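Local atomic coordinates of ribose transcriptional regulator (Enterococcus faecium DO, PDB entry 4RK1), a protein that binds ribose and, like other LacI-family repressors, probably controls transcription by binding to regulatory DNA. Residues Y219-M224 / E271-T276. Sequence-based numbering, arbitrary orientation.
With RIB (alpha-D-ribofuranose), chain K.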
ATOM      1  N   TYR B 219      -4.748   6.890 -13.438  1.00 21.47           N
ATOM      2  CA  TYR B 219      -5.431   7.864 -12.581  1.00 23.69           C
ATOM      3  C   TYR B 219      -5.005   7.679 -11.134  1.00 22.83           C
ATOM      4  O   TYR B 219      -5.069   6.554 -10.605  1.00 21.91           O
ATOM      5  CB  TYR B 219      -6.965   7.719 -12.689  1.00 25.18           C
ATOM      6  CG  TYR B 219      -7.729   9.001 -12.426  1.00 27.58           C
ATOM      7  CD1 TYR B 219      -7.927   9.473 -11.125  1.00 27.86           C
ATOM      8  CD2 TYR B 219      -8.248   9.753 -13.487  1.00 26.31           C
ATOM      9  CE1 TYR B 219      -8.630  10.650 -10.888  1.00 25.19           C
ATOM     10  CE2 TYR B 219      -8.944  10.928 -13.265  1.00 25.28           C
ATOM     11  CZ  TYR B 219      -9.140  11.379 -11.973  1.00 26.42           C
ATOM     12  OH  TYR B 219      -9.826  12.567 -11.788  1.00 26.19           O
ATOM     13  N   ASP B 220      -4.570   8.798 -10.538  1.00 22.06           N
ATOM     14  CA  ASP B 220      -4.256   9.001  -9.100  1.00 23.69           C
ATOM     15  C   ASP B 220      -2.909   9.705  -8.926  1.00 23.18           C
ATOM     16  O   ASP B 220      -2.798  10.622  -8.132  1.00 21.22           O
ATOM     17  CB  ASP B 220      -4.217   7.714  -8.260  1.00 23.47           C
ATOM     18  CG  ASP B 220      -5.585   7.142  -7.983  1.00 28.19           C
ATOM     19  OD1 ASP B 220      -6.612   7.832  -8.224  1.00 26.55           O
ATOM     20  OD2 ASP B 220      -5.618   5.980  -7.527  1.00 25.99           O
ATOM     21  N   ASN B 221      -1.906   9.250  -9.673  1.00 22.08           N
ATOM     22  CA  ASN B 221      -0.512   9.594  -9.445  1.00 23.49           C
ATOM     23  C   ASN B 221       0.013   9.080  -8.104  1.00 31.84           C
ATOM     24  O   ASN B 221       0.641   9.812  -7.351  1.00 22.77           O
ATOM     25  CB  ASN B 221      -0.277  11.109  -9.572  1.00 21.93           C
ATOM     26  CG  ASN B 221       1.196  11.463  -9.657  1.00 27.42           C
ATOM     27  OD1 ASN B 221       1.970  10.792 -10.342  1.00 26.85           O
ATOM     28  ND2 ASN B 221       1.594  12.508  -8.948  1.00 23.67           N
ATOM     29  N   ILE B 222      -0.236   7.812  -7.803  1.00 22.55           N
ATOM     30  CA  ILE B 222       0.423   7.189  -6.648  1.00 27.26           C
ATOM     31  C   ILE B 222       1.927   7.133  -6.933  1.00 25.61           C
ATOM     32  O   ILE B 222       2.344   7.196  -8.094  1.00 25.24           O
ATOM     33  CB  ILE B 222      -0.184   5.806  -6.288  1.00 26.68           C
ATOM     34  CG1 ILE B 222      -0.084   4.805  -7.457  1.00 27.04           C
ATOM     35  CG2 ILE B 222      -1.638   5.971  -5.863  1.00 27.20           C
ATOM     36  CD1 ILE B 222      -0.408   3.375  -7.067  1.00 28.81           C
ATOM     37  N   ASP B 223       2.738   7.078  -5.877  1.00 22.88           N
ATOM     38  CA  ASP B 223       4.210   7.147  -6.009  1.00 23.82           C
ATOM     39  C   ASP B 223       4.796   6.157  -7.020  1.00 24.35           C
ATOM     40  O   ASP B 223       5.721   6.500  -7.765  1.00 26.36           O
ATOM     41  CB  ASP B 223       4.894   6.908  -4.641  1.00 32.44           C
ATOM     42  CG  ASP B 223       4.801   8.103  -3.713  1.00 78.98           C
ATOM     43  OD1 ASP B 223       4.320   9.170  -4.142  1.00 52.77           O
ATOM     44  OD2 ASP B 223       5.214   7.976  -2.542  1.00 61.32           O
HETATM   45  N   MSE B 224       4.250   4.943  -7.056  1.00 21.37           N
HETATM   46  CA  MSE B 224       4.759   3.874  -7.943  1.00 23.75           C
HETATM   47  C   MSE B 224       4.825   4.247  -9.408  1.00 22.78           C
HETATM   48  O   MSE B 224       5.636   3.670 -10.160  1.00 23.14           O
HETATM   49  CB  MSE B 224       3.936   2.599  -7.718  1.00 25.74           C
HETATM   50  CG  MSE B 224       4.560   1.336  -8.307  1.00 23.58           C
HETATM   51 SE   MSE B 224       6.164   0.796  -7.285  1.00 32.19          SE
HETATM   52  CE  MSE B 224       7.138  -0.231  -8.660  1.00 34.59           C
ATOM     53  N   GLU B 271      -0.361  14.624 -15.430  1.00 22.96           N
ATOM     54  CA  GLU B 271       1.064  14.343 -15.200  1.00 24.05           C
ATOM     55  C   GLU B 271       1.595  13.593 -16.403  1.00 26.30           C
ATOM     56  O   GLU B 271       1.376  12.387 -16.545  1.00 29.65           O
ATOM     57  CB  GLU B 271       1.282  13.525 -13.921  1.00 25.94           C
ATOM     58  CG  GLU B 271       0.880  14.210 -12.634  1.00 38.58           C
ATOM     59  CD  GLU B 271       1.722  15.434 -12.310  1.00 47.77           C
ATOM     60  OE1 GLU B 271       2.842  15.547 -12.834  1.00 39.31           O
ATOM     61  OE2 GLU B 271       1.261  16.290 -11.526  1.00 50.94           O
ATOM     62  N   LYS B 272       2.278  14.321 -17.279  1.00 23.70           N
ATOM     63  CA  LYS B 272       2.725  13.771 -18.541  1.00 26.85           C
ATOM     64  C   LYS B 272       4.055  13.081 -18.362  1.00 28.92           C
ATOM     65  O   LYS B 272       5.052  13.714 -18.012  1.00 27.74           O
ATOM     66  CB  LYS B 272       2.859  14.869 -19.603  1.00 30.58           C
ATOM     67  CG  LYS B 272       3.005  14.302 -21.006  1.00 39.15           C
ATOM     68  CD  LYS B 272       3.153  15.386 -22.061  1.00 69.41           C
ATOM     69  CE  LYS B 272       3.500  14.771 -23.408  1.00107.41           C
ATOM     70  NZ  LYS B 272       3.551  15.777 -24.502  1.00112.35           N
ATOM     71  N   ARG B 273       4.080  11.780 -18.618  1.00 27.25           N
ATOM     72  CA  ARG B 273       5.311  11.025 -18.497  1.00 28.01           C
ATOM     73  C   ARG B 273       5.568  10.318 -19.825  1.00 30.86           C
ATOM     74  O   ARG B 273       5.596  10.990 -20.862  1.00 27.72           O
ATOM     75  CB  ARG B 273       5.285  10.115 -17.253  1.00 26.30           C
ATOM     76  CG  ARG B 273       5.060  10.898 -15.967  1.00 29.74           C
ATOM     77  CD  ARG B 273       5.533  10.152 -14.737  1.00 26.60           C
ATOM     78  NE  ARG B 273       5.340  10.939 -13.531  1.00 27.83           N
ATOM     79  CZ  ARG B 273       4.277  10.888 -12.738  1.00 27.95           C
ATOM     80  NH1 ARG B 273       3.249  10.062 -12.979  1.00 22.89           N
ATOM     81  NH2 ARG B 273       4.242  11.671 -11.678  1.00 25.27           N
ATOM     82  N   PHE B 274       5.725   8.999 -19.833  1.00 24.95           N
ATOM     83  CA  PHE B 274       6.279   8.332 -21.014  1.00 20.53           C
ATOM     84  C   PHE B 274       5.516   7.106 -21.477  1.00 25.29           C
ATOM     85  O   PHE B 274       6.030   6.318 -22.275  1.00 26.64           O
ATOM     86  CB  PHE B 274       7.742   8.006 -20.731  1.00 27.99           C
ATOM     87  CG  PHE B 274       8.598   9.232 -20.621  1.00 32.11           C
ATOM     88  CD1 PHE B 274       9.004   9.908 -21.761  1.00 46.69           C
ATOM     89  CD2 PHE B 274       8.946   9.749 -19.381  1.00 37.11           C
ATOM     90  CE1 PHE B 274       9.770  11.062 -21.668  1.00 48.01           C
ATOM     91  CE2 PHE B 274       9.716  10.900 -19.281  1.00 44.13           C
ATOM     92  CZ  PHE B 274      10.131  11.554 -20.429  1.00 45.98           C
ATOM     93  N   SER B 275       4.269   6.981 -21.032  1.00 27.02           N
ATOM     94  CA  SER B 275       3.445   5.825 -21.357  1.00 26.25           C
ATOM     95  C   SER B 275       2.455   6.115 -22.479  1.00 27.77           C
ATOM     96  O   SER B 275       1.641   5.255 -22.814  1.00 24.12           O
ATOM     97  CB  SER B 275       2.700   5.322 -20.118  1.00 23.46           C
ATOM     98  OG  SER B 275       1.819   6.296 -19.599  1.00 21.04           O
ATOM     99  N   THR B 276       2.524   7.309 -23.068  1.00 24.70           N
ATOM    100  CA  THR B 276       1.708   7.629 -24.245  1.00 26.79           C
ATOM    101  C   THR B 276       2.572   8.159 -25.373  1.00 30.90           C
ATOM    102  O   THR B 276       3.641   8.717 -25.137  1.00 29.13           O
ATOM    103  CB  THR B 276       0.598   8.675 -23.951  1.00 28.58           C
ATOM    104  OG1 THR B 276       1.182   9.966 -23.706  1.00 32.39           O
ATOM    105  CG2 THR B 276      -0.232   8.257 -22.764  1.00 28.98           C
TER
HETATM  106  O5  RIB K 401      -7.153   4.293  -6.784  1.00 26.42           O
HETATM  107  C5  RIB K 401      -8.307   3.935  -6.013  1.00 40.48           C
HETATM  108  C4  RIB K 401      -9.428   4.723  -6.529  1.00 47.35           C
HETATM  109  O4  RIB K 401     -10.629   4.454  -5.786  1.00 29.74           O
HETATM  110  C3  RIB K 401      -8.892   6.134  -6.341  1.00 30.86           C
HETATM  111  O3  RIB K 401      -8.858   6.698  -7.639  1.00 25.07           O
HETATM  112  C2  RIB K 401      -9.855   6.750  -5.349  1.00 27.04           C
HETATM  113  O2  RIB K 401     -10.326   8.024  -5.757  1.00 25.62           O
HETATM  114  C1  RIB K 401     -10.927   5.672  -5.081  1.00 39.62           C
HETATM  115  O1  RIB K 401     -12.241   6.127  -5.337  1.00 27.69           O
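N221 and E271 have the closest CA atoms of the two segments, 7.6 Å apart. Segment 219-224 turns a corner just past strand 215-218 and runs into a 3-10 segment that begins at D223, while 271-276 takes in the last residue of strand 263-271 and the irregular chain that follows. Strand 233-236 touches both: N221 and E271 each lean on A236, and R273 on T234.

The link itself is made by side chains. R273 runs extended from CG to NE and presents its guanidinium end-on to a single oxygen, N221 OD1. Its NH2 gives the straighter bond, 2.8 Å to N221 OD1 at 151°, and its NH1 adds a more bent one of 3.0 Å to N221 OD1. The oxygen sits almost in the guanidinium plane, yet both nitrogens reach it from the same face of the amide, whose plane is turned 21° from that of the guanidinium. With CG anti to the backbone N (chi1 -167°), N221 sends its amide across to the arginine. E271 lays its CG against the amide, 4.1 Å from N221 CG, and its CB over one face of the R273 guanidinium, toward the rim. R273 NH1 also bonds to the carbonyl oxygen of L232, which helps fix the rotation of the group.

Next to N221, D220 takes no part in this link and serves the sugar site, where its OD1 accepts a 2.6 Å hydrogen bond from ribose O3. The asparagine-arginine pair thus ties a pocket-lining loop to the chain following strand 263-271, in the periplasmic-binding-protein-like fold of LacI-family regulators, whose sugar site here includes D94, R143 and Q237.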